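Local coordinates for FEZ-1 protein (Fluoribacter gormanii, PDB 5WCK) that probably hydrolyses the amide bond of beta-lactam antibiotics, as a zinc-dependent metallo-beta-lactamase of subclass B3, at residues 91-99 / 143-154; 175-184 / 249-260. The protein carries 2 engineered substitutions. One frame throughout, in Å; residues are numbered along the deposited sequence. Where two conformers were deposited one is given.

Contact 1 of 2, residues 91-99 / 143-154. With ZN (zinc ion), chain D.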
loop_
_atom_site.group_PDB
_atom_site.type_symbol
_atom_site.label_atom_id
_atom_site.label_comp_id
_atom_site.label_asym_id
_atom_site.label_seq_id
_atom_site.Cartn_x
_atom_site.Cartn_y
_atom_site.Cartn_z
ATOM N N TYR A 91 4.461 -4.851 13.877
ATOM C CA TYR A 91 3.372 -4.388 12.992
ATOM C C TYR A 91 3.024 -2.943 13.352
ATOM O O TYR A 91 2.652 -2.679 14.460
ATOM C CB TYR A 91 2.165 -5.287 13.250
ATOM C CG TYR A 91 1.091 -5.308 12.196
ATOM C CD1 TYR A 91 1.279 -4.765 10.946
ATOM C CD2 TYR A 91 -0.123 -5.888 12.473
ATOM C CE1 TYR A 91 0.285 -4.817 9.987
ATOM C CE2 TYR A 91 -1.120 -5.956 11.526
ATOM C CZ TYR A 91 -0.908 -5.445 10.265
ATOM O OH TYR A 91 -1.913 -5.536 9.356
ATOM N N MET A 92 3.092 -2.052 12.360
ATOM C CA MET A 92 2.844 -0.648 12.606
ATOM C C MET A 92 1.751 -0.198 11.629
ATOM O O MET A 92 1.839 -0.455 10.418
ATOM C CB MET A 92 4.113 0.188 12.418
ATOM C CG MET A 92 5.316 -0.377 13.147
ATOM S SD MET A 92 6.712 0.768 13.073
ATOM C CE MET A 92 7.909 -0.209 13.985
ATOM N N VAL A 93 0.745 0.488 12.161
ATOM C CA VAL A 93 -0.498 0.817 11.434
ATOM C C VAL A 93 -0.953 2.232 11.827
ATOM O O VAL A 93 -0.942 2.629 12.988
ATOM C CB VAL A 93 -1.612 -0.215 11.687
ATOM C CG1 VAL A 93 -2.898 0.177 10.988
ATOM C CG2 VAL A 93 -1.215 -1.619 11.293
ATOM N N MET A 94 -1.375 3.009 10.815
ATOM C CA MET A 94 -1.974 4.328 10.981
ATOM C C MET A 94 -3.184 4.234 11.934
ATOM O O MET A 94 -4.056 3.399 11.748
ATOM C CB MET A 94 -2.439 4.849 9.618
ATOM C CG MET A 94 -2.889 6.307 9.590
ATOM S SD MET A 94 -1.633 7.559 9.996
ATOM C CE MET A 94 -0.623 7.451 8.518
ATOM N N ASP A 95 -3.198 5.143 12.916
ATOM C CA ASP A 95 -4.179 5.273 13.989
ATOM C C ASP A 95 -5.593 4.947 13.499
ATOM O O ASP A 95 -6.271 4.072 14.068
ATOM C CB ASP A 95 -4.066 6.659 14.610
ATOM C CG ASP A 95 -4.895 6.878 15.870
ATOM O OD1 ASP A 95 -5.294 5.872 16.506
ATOM O OD2 ASP A 95 -5.086 8.059 16.233
ATOM N N GLU A 96 -6.037 5.643 12.453
ATOM C CA GLU A 96 -7.429 5.567 12.012
ATOM C C GLU A 96 -7.812 4.183 11.478
ATOM O O GLU A 96 -9.035 3.879 11.401
ATOM C CB GLU A 96 -7.699 6.626 10.947
ATOM C CG GLU A 96 -7.722 8.065 11.469
ATOM C CD GLU A 96 -6.396 8.788 11.709
ATOM O OE1 GLU A 96 -5.290 8.165 11.551
ATOM O OE2 GLU A 96 -6.441 9.989 12.085
ATOM N N ASP A 97 -6.830 3.340 11.104
ATOM C CA ASP A 97 -7.116 1.984 10.638
ATOM C C ASP A 97 -6.877 0.875 11.691
ATOM O O ASP A 97 -7.108 -0.276 11.409
ATOM C CB ASP A 97 -6.319 1.653 9.379
ATOM C CG ASP A 97 -7.030 1.966 8.076
ATOM O OD1 ASP A 97 -8.209 2.415 8.115
ATOM O OD2 ASP A 97 -6.376 1.776 7.028
ATOM N N VAL A 98 -6.415 1.235 12.895
ATOM C CA VAL A 98 -6.059 0.246 13.929
ATOM C C VAL A 98 -7.290 -0.572 14.325
ATOM O O VAL A 98 -7.191 -1.803 14.448
ATOM C CB VAL A 98 -5.397 0.918 15.130
ATOM C CG1 VAL A 98 -5.291 -0.049 16.318
ATOM C CG2 VAL A 98 -4.023 1.462 14.739
ATOM N N SER A 99 -8.451 0.089 14.482
ATOM C CA SER A 99 -9.650 -0.650 14.902
ATOM C C SER A 99 -9.948 -1.794 13.924
ATOM O O SER A 99 -10.319 -2.913 14.318
ATOM C CB SER A 99 -10.838 0.257 15.044
ATOM O OG SER A 99 -12.002 -0.504 15.309
ATOM N N ALA A 143 4.927 8.061 6.584
ATOM C CA ALA A 143 3.519 7.690 6.492
ATOM C C ALA A 143 2.679 8.946 6.246
ATOM O O ALA A 143 2.667 9.862 7.067
ATOM C CB ALA A 143 3.084 7.015 7.758
ATOM N N HIS A 144 2.003 9.003 5.101
ATOM C CA HIS A 144 1.096 10.098 4.802
ATOM C C HIS A 144 -0.336 9.587 4.885
ATOM O O HIS A 144 -0.697 8.648 4.185
ATOM C CB HIS A 144 1.346 10.713 3.426
ATOM C CG HIS A 144 2.735 11.209 3.243
ATOM N ND1 HIS A 144 3.097 12.520 3.464
ATOM C CD2 HIS A 144 3.861 10.549 2.888
ATOM C CE1 HIS A 144 4.389 12.651 3.189
ATOM N NE2 HIS A 144 4.870 11.470 2.847
ATOM N N LEU A 145 -1.138 10.227 5.736
ATOM C CA LEU A 145 -2.545 9.897 5.814
ATOM C C LEU A 145 -3.242 10.452 4.565
ATOM O O LEU A 145 -3.318 11.679 4.369
ATOM C CB LEU A 145 -3.125 10.472 7.108
ATOM C CG LEU A 145 -4.604 10.215 7.369
ATOM C CD1 LEU A 145 -4.940 8.754 7.396
ATOM C CD2 LEU A 145 -5.022 10.876 8.672
ATOM N N THR A 146 -3.761 9.531 3.755
ATOM C CA THR A 146 -4.533 9.853 2.574
ATOM C C THR A 146 -5.846 9.099 2.679
ATOM O O THR A 146 -6.037 8.059 2.050
ATOM C CB THR A 146 -3.756 9.510 1.297
ATOM O OG1 THR A 146 -3.376 8.133 1.269
ATOM C CG2 THR A 146 -2.531 10.394 1.178
ATOM N N PRO A 147 -6.759 9.591 3.540
ATOM C CA PRO A 147 -7.958 8.840 3.890
ATOM C C PRO A 147 -9.075 8.937 2.854
ATOM O O PRO A 147 -9.017 9.726 1.905
ATOM C CB PRO A 147 -8.362 9.513 5.203
ATOM C CG PRO A 147 -7.995 10.959 4.988
ATOM C CD PRO A 147 -6.708 10.906 4.196
ATOM N N GLY A 148 -10.079 8.095 3.067
ATOM C CA GLY A 148 -11.269 8.009 2.219
ATOM C C GLY A 148 -11.557 6.568 1.844
ATOM O O GLY A 148 -12.588 5.994 2.238
ATOM N N HIS A 149 -10.609 5.951 1.121
ATOM C CA HIS A 149 -10.705 4.541 0.756
ATOM C C HIS A 149 -10.822 3.670 2.012
ATOM O O HIS A 149 -11.609 2.718 2.042
ATOM C CB HIS A 149 -9.549 4.133 -0.170
ATOM C CG HIS A 149 -9.650 2.715 -0.596
ATOM N ND1 HIS A 149 -10.443 2.304 -1.652
ATOM C CD2 HIS A 149 -9.097 1.606 -0.063
ATOM C CE1 HIS A 149 -10.355 0.974 -1.756
ATOM N NE2 HIS A 149 -9.532 0.523 -0.789
ATOM N N THR A 150 -9.970 3.957 2.999
ATOM C CA THR A 150 -10.168 3.548 4.381
ATOM C C THR A 150 -9.907 4.767 5.249
ATOM O O THR A 150 -9.391 5.786 4.791
ATOM C CB THR A 150 -9.262 2.387 4.820
ATOM O OG1 THR A 150 -7.924 2.878 4.912
ATOM C CG2 THR A 150 -9.347 1.180 3.921
ATOM N N ARG A 151 -10.326 4.691 6.512
ATOM C CA ARG A 151 -10.176 5.845 7.397
ATOM C C ARG A 151 -8.697 6.199 7.574
ATOM O O ARG A 151 -8.365 7.374 7.751
ATOM C CB ARG A 151 -10.751 5.515 8.775
ATOM C CG ARG A 151 -12.238 5.214 8.789
ATOM C CD ARG A 151 -12.637 4.811 10.196
ATOM N NE ARG A 151 -14.048 4.513 10.384
ATOM C CZ ARG A 151 -15.005 5.403 10.588
ATOM N NH1 ARG A 151 -14.736 6.702 10.550
ATOM N NH2 ARG A 151 -16.247 4.967 10.809
ATOM N N GLY A 152 -7.825 5.178 7.557
ATOM C CA GLY A 152 -6.402 5.359 7.821
ATOM C C GLY A 152 -5.498 5.003 6.654
ATOM O O GLY A 152 -4.316 4.751 6.871
ATOM N N CYS A 153 -6.016 5.038 5.430
ATOM C CA CYS A 153 -5.218 4.679 4.266
ATOM C C CYS A 153 -3.934 5.506 4.261
ATOM O O CYS A 153 -3.975 6.739 4.481
ATOM C CB CYS A 153 -6.007 4.947 2.997
ATOM S SG CYS A 153 -5.069 4.471 1.527
ATOM N N THR A 154 -2.818 4.806 4.030
ATOM C CA THR A 154 -1.471 5.352 4.154
ATOM C C THR A 154 -0.799 5.309 2.783
ATOM O O THR A 154 -0.702 4.260 2.183
ATOM C CB THR A 154 -0.645 4.594 5.199
ATOM O OG1 THR A 154 -1.381 4.627 6.429
ATOM C CG2 THR A 154 0.746 5.171 5.396
HETATM ZN ZN ZN D . -9.011 -1.424 -0.283
HETATM O O HOH W 1 -1.127 2.152 7.983
HETATM O O HOH W 2 -3.711 1.921 7.125
HETATM O O HOH W 3 -11.042 2.079 7.884
HETATM O O HOH W 4 -8.544 -2.957 -1.427
#
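In the shell behind the zinc site of this metallo-beta-lactamase, Asp97, just past strand 91-94, reaches into the loop carrying the zinc ligand His149. Its carboxylate bonds to two residues of the type I turn Thr150-Cys153. Thr150 OG1 donates to Asp97 OD2 over 2.8 Å, on the syn lone pair, while Gly152 N makes a weak, bent bond to Asp97 OD1 (141°). Two waters bridge the rest: one donates to Asp97 OD2 and to Gly152 O, the other donates to Asp97 OD1 and accepts from Arg151 N.

Backbone packs on backbone here: the CA atoms of Glu96 and Gly152 lie 4.3 Å apart, and Glu96 CB rests 3.3 Å from Arg151 O. The bent end of Glu96 lies across Leu145, OE2 being 3.8 Å from its CD2. Met94 packs between strands 91-94 and 143-145. Its CG is anti to the backbone N (chi1 -171°), and bends at chi2 and chi3 carry CE to Ala143 CB (3.8 Å), while CG meets Leu145 CD1. Its CB sits against Gly152 O and Thr154 OG1; that hydroxyl donates to Gly152 O in the carbonyl plane and receives a bond from a water that accepts from Met94 N.

One residue before Thr150, His149 NE2 binds zinc at 2.1 Å beside His71, His73 and a water. Asp97 holds Thr150, whose side chain lies about 3 Å from that of His71, so it acts on the zinc site at one remove. Bonds to both oxygens should limit carboxylate rotation, consistent with a steadied turn beside the metal ligand.

Contact 2 of 2, residues 175-184 / 249-260. With SO4 (sulfate ion), chain J.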
loop_
_atom_site.group_PDB
_atom_site.type_symbol
_atom_site.label_atom_id
_atom_site.label_comp_id
_atom_site.label_asym_id
_atom_site.label_seq_id
_atom_site.Cartn_x
_atom_site.Cartn_y
_atom_site.Cartn_z
ATOM N N ILE A 175 -6.893 5.764 -3.546
ATOM C CA ILE A 175 -7.938 6.829 -3.430
ATOM C C ILE A 175 -9.137 6.392 -4.300
ATOM O O ILE A 175 -9.859 7.226 -4.783
ATOM C CB ILE A 175 -7.468 8.268 -3.696
ATOM C CG1 ILE A 175 -6.745 8.387 -5.028
ATOM C CG2 ILE A 175 -6.613 8.755 -2.548
ATOM C CD1 ILE A 175 -6.743 9.802 -5.509
ATOM N N GLY A 176 -9.300 5.083 -4.478
ATOM C CA GLY A 176 -10.430 4.556 -5.199
ATOM C C GLY A 176 -11.702 4.591 -4.373
ATOM O O GLY A 176 -11.653 4.384 -3.156
ATOM N N VAL A 177 -12.826 4.842 -5.039
ATOM C CA VAL A 177 -14.137 4.741 -4.417
ATOM C C VAL A 177 -14.676 3.358 -4.755
ATOM O O VAL A 177 -14.951 3.095 -5.930
ATOM C CB VAL A 177 -15.105 5.831 -4.899
ATOM C CG1 VAL A 177 -16.471 5.713 -4.232
ATOM C CG2 VAL A 177 -14.525 7.213 -4.712
ATOM N N ASN A 178 -14.812 2.476 -3.767
ATOM C CA ASN A 178 -15.289 1.123 -4.043
ATOM C C ASN A 178 -16.766 1.147 -4.401
ATOM O O ASN A 178 -17.525 1.983 -3.936
ATOM C CB ASN A 178 -15.067 0.178 -2.874
ATOM C CG ASN A 178 -13.623 -0.275 -2.764
ATOM O OD1 ASN A 178 -12.786 0.056 -3.615
ATOM N ND2 ASN A 178 -13.321 -1.067 -1.744
ATOM N N PRO A 179 -17.204 0.206 -5.253
ATOM C CA PRO A 179 -18.613 0.087 -5.625
ATOM C C PRO A 179 -19.508 -0.015 -4.392
ATOM O O PRO A 179 -19.310 -0.890 -3.556
ATOM C CB PRO A 179 -18.673 -1.220 -6.418
ATOM C CG PRO A 179 -17.280 -1.426 -6.921
ATOM C CD PRO A 179 -16.367 -0.793 -5.905
ATOM N N GLY A 180 -20.463 0.907 -4.283
ATOM C CA GLY A 180 -21.389 0.892 -3.169
ATOM C C GLY A 180 -21.035 1.843 -2.041
ATOM O O GLY A 180 -21.884 2.096 -1.181
ATOM N N TYR A 181 -19.833 2.405 -2.068
ATOM C CA TYR A 181 -19.466 3.370 -1.010
ATOM C C TYR A 181 -20.449 4.546 -1.082
ATOM O O TYR A 181 -20.734 4.940 -2.160
ATOM C CB TYR A 181 -18.069 3.926 -1.296
ATOM C CG TYR A 181 -16.919 3.229 -0.613
ATOM C CD1 TYR A 181 -17.051 1.954 -0.099
ATOM C CD2 TYR A 181 -15.699 3.862 -0.477
ATOM C CE1 TYR A 181 -15.990 1.325 0.520
ATOM C CE2 TYR A 181 -14.630 3.248 0.145
ATOM C CZ TYR A 181 -14.779 1.974 0.654
ATOM O OH TYR A 181 -13.741 1.357 1.285
ATOM N N LYS A 182 -20.883 5.093 0.056
ATOM C CA LYS A 182 -21.810 6.256 0.088
ATOM C C LYS A 182 -20.994 7.510 0.424
ATOM O O LYS A 182 -20.375 7.549 1.451
ATOM C CB LYS A 182 -22.898 5.978 1.123
ATOM C CG LYS A 182 -23.977 7.058 1.326
ATOM C CD LYS A 182 -25.245 7.165 2.122
ATOM C CE LYS A 182 -26.191 6.075 1.680
ATOM N NZ LYS A 182 -26.787 6.388 0.362
ATOM N N LEU A 183 -21.022 8.500 -0.468
ATOM C CA LEU A 183 -20.205 9.716 -0.271
ATOM C C LEU A 183 -21.011 10.888 0.308
ATOM O O LEU A 183 -20.393 11.874 0.642
ATOM C CB LEU A 183 -19.654 10.114 -1.642
ATOM C CG LEU A 183 -18.708 9.098 -2.279
ATOM C CD1 LEU A 183 -18.272 9.595 -3.652
ATOM C CD2 LEU A 183 -17.500 8.846 -1.391
ATOM N N VAL A 184 -22.332 10.760 0.367
ATOM C CA VAL A 184 -23.218 11.834 0.816
ATOM C C VAL A 184 -23.988 11.295 2.028
ATOM O O VAL A 184 -24.636 10.247 1.899
ATOM C CB VAL A 184 -24.214 12.236 -0.288
ATOM C CG1 VAL A 184 -25.165 13.333 0.184
ATOM C CG2 VAL A 184 -23.496 12.640 -1.576
ATOM N N LYS A 249 -7.744 9.653 -10.756
ATOM C CA LYS A 249 -8.477 9.178 -9.599
ATOM C C LYS A 249 -9.209 10.348 -8.927
ATOM O O LYS A 249 -10.310 10.158 -8.399
ATOM C CB LYS A 249 -7.580 8.417 -8.624
ATOM C CG LYS A 249 -7.010 7.114 -9.159
ATOM C CD LYS A 249 -8.035 6.179 -9.807
ATOM C CE LYS A 249 -9.204 5.830 -8.914
ATOM N NZ LYS A 249 -10.188 5.004 -9.662
ATOM N N ALA A 250 -8.642 11.564 -8.972
ATOM C CA ALA A 250 -9.351 12.730 -8.439
ATOM C C ALA A 250 -10.622 12.961 -9.271
ATOM O O ALA A 250 -11.716 13.191 -8.738
ATOM C CB ALA A 250 -8.447 13.936 -8.451
ATOM N N ASN A 251 -10.491 12.866 -10.602
ATOM C CA ASN A 251 -11.626 13.047 -11.482
ATOM C C ASN A 251 -12.658 11.933 -11.232
ATOM O O ASN A 251 -13.856 12.205 -11.191
ATOM C CB ASN A 251 -11.169 13.129 -12.938
ATOM C CG ASN A 251 -10.533 14.471 -13.255
ATOM O OD1 ASN A 251 -10.849 15.471 -12.612
ATOM N ND2 ASN A 251 -9.626 14.498 -14.222
ATOM N N ASP A 252 -12.204 10.681 -11.060
ATOM C CA ASP A 252 -13.091 9.537 -10.782
ATOM C C ASP A 252 -13.902 9.789 -9.499
ATOM O O ASP A 252 -15.093 9.461 -9.432
ATOM C CB ASP A 252 -12.311 8.229 -10.655
ATOM C CG ASP A 252 -11.677 7.719 -11.942
ATOM O OD1 ASP A 252 -12.047 8.232 -13.025
ATOM O OD2 ASP A 252 -10.778 6.812 -11.853
ATOM N N PHE A 253 -13.257 10.355 -8.478
ATOM C CA PHE A 253 -13.926 10.644 -7.230
ATOM C C PHE A 253 -15.051 11.657 -7.480
ATOM O O PHE A 253 -16.198 11.450 -7.038
ATOM C CB PHE A 253 -12.964 11.149 -6.148
ATOM C CG PHE A 253 -13.688 11.776 -4.988
ATOM C CD1 PHE A 253 -14.257 10.998 -3.992
ATOM C CD2 PHE A 253 -13.869 13.147 -4.915
ATOM C CE1 PHE A 253 -14.981 11.575 -2.969
ATOM C CE2 PHE A 253 -14.578 13.730 -3.881
ATOM C CZ PHE A 253 -15.136 12.942 -2.910
ATOM N N TYR A 254 -14.741 12.748 -8.186
ATOM C CA TYR A 254 -15.742 13.778 -8.457
ATOM C C TYR A 254 -16.834 13.281 -9.402
ATOM O O TYR A 254 -17.988 13.706 -9.292
ATOM C CB TYR A 254 -15.099 15.085 -8.917
ATOM C CG TYR A 254 -14.648 15.947 -7.767
ATOM C CD1 TYR A 254 -15.528 16.813 -7.142
ATOM C CD2 TYR A 254 -13.377 15.834 -7.241
ATOM C CE1 TYR A 254 -15.141 17.579 -6.061
ATOM C CE2 TYR A 254 -12.972 16.585 -6.162
ATOM C CZ TYR A 254 -13.856 17.461 -5.571
ATOM O OH TYR A 254 -13.439 18.197 -4.516
ATOM N N THR A 255 -16.495 12.376 -10.319
ATOM C CA THR A 255 -17.491 11.748 -11.169
ATOM C C THR A 255 -18.487 10.944 -10.313
ATOM O O THR A 255 -19.714 10.971 -10.576
ATOM C CB THR A 255 -16.841 10.871 -12.244
ATOM O OG1 THR A 255 -16.125 11.753 -13.108
ATOM C CG2 THR A 255 -17.870 10.089 -13.039
ATOM N N GLU A 256 -17.976 10.191 -9.342
ATOM C CA GLU A 256 -18.833 9.360 -8.483
ATOM C C GLU A 256 -19.662 10.261 -7.560
ATOM O O GLU A 256 -20.830 9.996 -7.308
ATOM C CB GLU A 256 -18.019 8.338 -7.692
ATOM C CG GLU A 256 -18.858 7.434 -6.832
ATOM C CD GLU A 256 -19.908 6.572 -7.531
ATOM O OE1 GLU A 256 -20.849 6.125 -6.819
ATOM O OE2 GLU A 256 -19.778 6.328 -8.771
ATOM N N LEU A 257 -19.056 11.350 -7.078
ATOM C CA LEU A 257 -19.769 12.293 -6.258
ATOM C C LEU A 257 -20.916 12.923 -7.051
ATOM O O LEU A 257 -22.059 12.986 -6.565
ATOM C CB LEU A 257 -18.790 13.334 -5.721
ATOM C CG LEU A 257 -19.424 14.406 -4.836
ATOM C CD1 LEU A 257 -19.870 13.822 -3.496
ATOM C CD2 LEU A 257 -18.460 15.544 -4.630
ATOM N N LYS A 258 -20.633 13.346 -8.285
ATOM C CA LYS A 258 -21.677 13.881 -9.195
ATOM C C LYS A 258 -22.813 12.861 -9.355
ATOM O O LYS A 258 -24.007 13.204 -9.339
ATOM C CB LYS A 258 -21.038 14.228 -10.545
ATOM C CG LYS A 258 -22.010 14.559 -11.662
ATOM C CD LYS A 258 -21.349 15.044 -12.914
ATOM C CE LYS A 258 -22.313 15.229 -14.067
ATOM N NZ LYS A 258 -22.814 13.942 -14.605
ATOM N N LYS A 259 -22.462 11.590 -9.584
ATOM C CA LYS A 259 -23.505 10.555 -9.773
ATOM C C LYS A 259 -24.381 10.463 -8.519
ATOM O O LYS A 259 -25.628 10.366 -8.594
ATOM C CB LYS A 259 -22.835 9.220 -10.114
ATOM C CG LYS A 259 -23.813 8.102 -10.401
ATOM C CD LYS A 259 -23.138 6.856 -10.940
ATOM C CE LYS A 259 -24.140 5.832 -11.400
ATOM N NZ LYS A 259 -23.442 4.675 -12.006
ATOM N N GLN A 260 -23.756 10.502 -7.340
ATOM C CA GLN A 260 -24.507 10.328 -6.083
ATOM C C GLN A 260 -25.370 11.555 -5.769
ATOM O O GLN A 260 -26.440 11.423 -5.155
ATOM C CB GLN A 260 -23.572 9.922 -4.948
ATOM C CG GLN A 260 -23.000 8.527 -5.152
ATOM C CD GLN A 260 -22.272 7.995 -3.941
ATOM O OE1 GLN A 260 -22.555 8.400 -2.807
ATOM N NE2 GLN A 260 -21.319 7.094 -4.173
HETATM S S SO4 J . -7.651 2.135 -10.448
HETATM O O1 SO4 J . -7.663 0.663 -10.515
HETATM O O2 SO4 J . -6.853 2.580 -9.268
HETATM O O3 SO4 J . -7.051 2.682 -11.690
HETATM O O4 SO4 J . -9.047 2.611 -10.299
HETATM O O HOH W 5 -11.343 8.011 -6.922
HETATM O O HOH W 6 -12.534 5.698 -7.822
HETATM O O HOH W 7 -20.866 3.702 -4.887
HETATM O O HOH W 8 -25.407 8.270 -2.163
#
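Leu183 and Gln260 are the two residues with the most surface buried where the irregular segment 175-184 lies along helix 249-260. Gln260 grips the segment's backbone with both ends of its amide: Leu183 N donates to Gln260 OE1 over 2.8 Å in a nearly straight bond (175°), and Gln260 NE2 gives a more bent one to Tyr181 O. NE2 also donates to Glu256 OE1 in the amide plane, one helical turn back, which fixes the flip of the amide. Leu183 crosses this side chain at about a right angle; CG anti to the carbonyl carbon (chi1 -64°) brings CD1 to Phe253 CE1 and Glu256 CG, both at 3.9 Å. Val177 CG2 meets the edge of the Phe253 ring. At the other end the side chains of Ile175 and Lys249 run past each other in opposite directions, Ile175 CD1 3.5 Å from Lys249 CB. Lys249 NZ turns to Asp252 OD2 in a salt bridge of 2.9 Å and to a sulfate, probably from the crystallisation liquor. The segment follows strand 165-172 and leads to helix 192-204, whose Tyr196 meets the Phe253 ring and whose Ile200 touches Ala250.

In the fold
From the N terminus the chain first passes the metal ligands His71, His73, Asp75 and His76, then enters contact 1, which closes a loop of 43 residues and joins strand 90-94, one in from the edge of the seven-stranded sheet, to strand 139-145 of the five-stranded one. Contact 2 opens later and closes a loop of 64 residues, largely helical, fastening the segment after strand 165-172 to the C-terminal helix 239-262. The two loops run in series, neither nested nor crossed, with centres about 19 Å apart. His149 connects them: its ND1 probably bonds to Gly176 O and its O to Tyr181 OH, linking the zinc site to segment 175-184, and through it to the C-terminal helix.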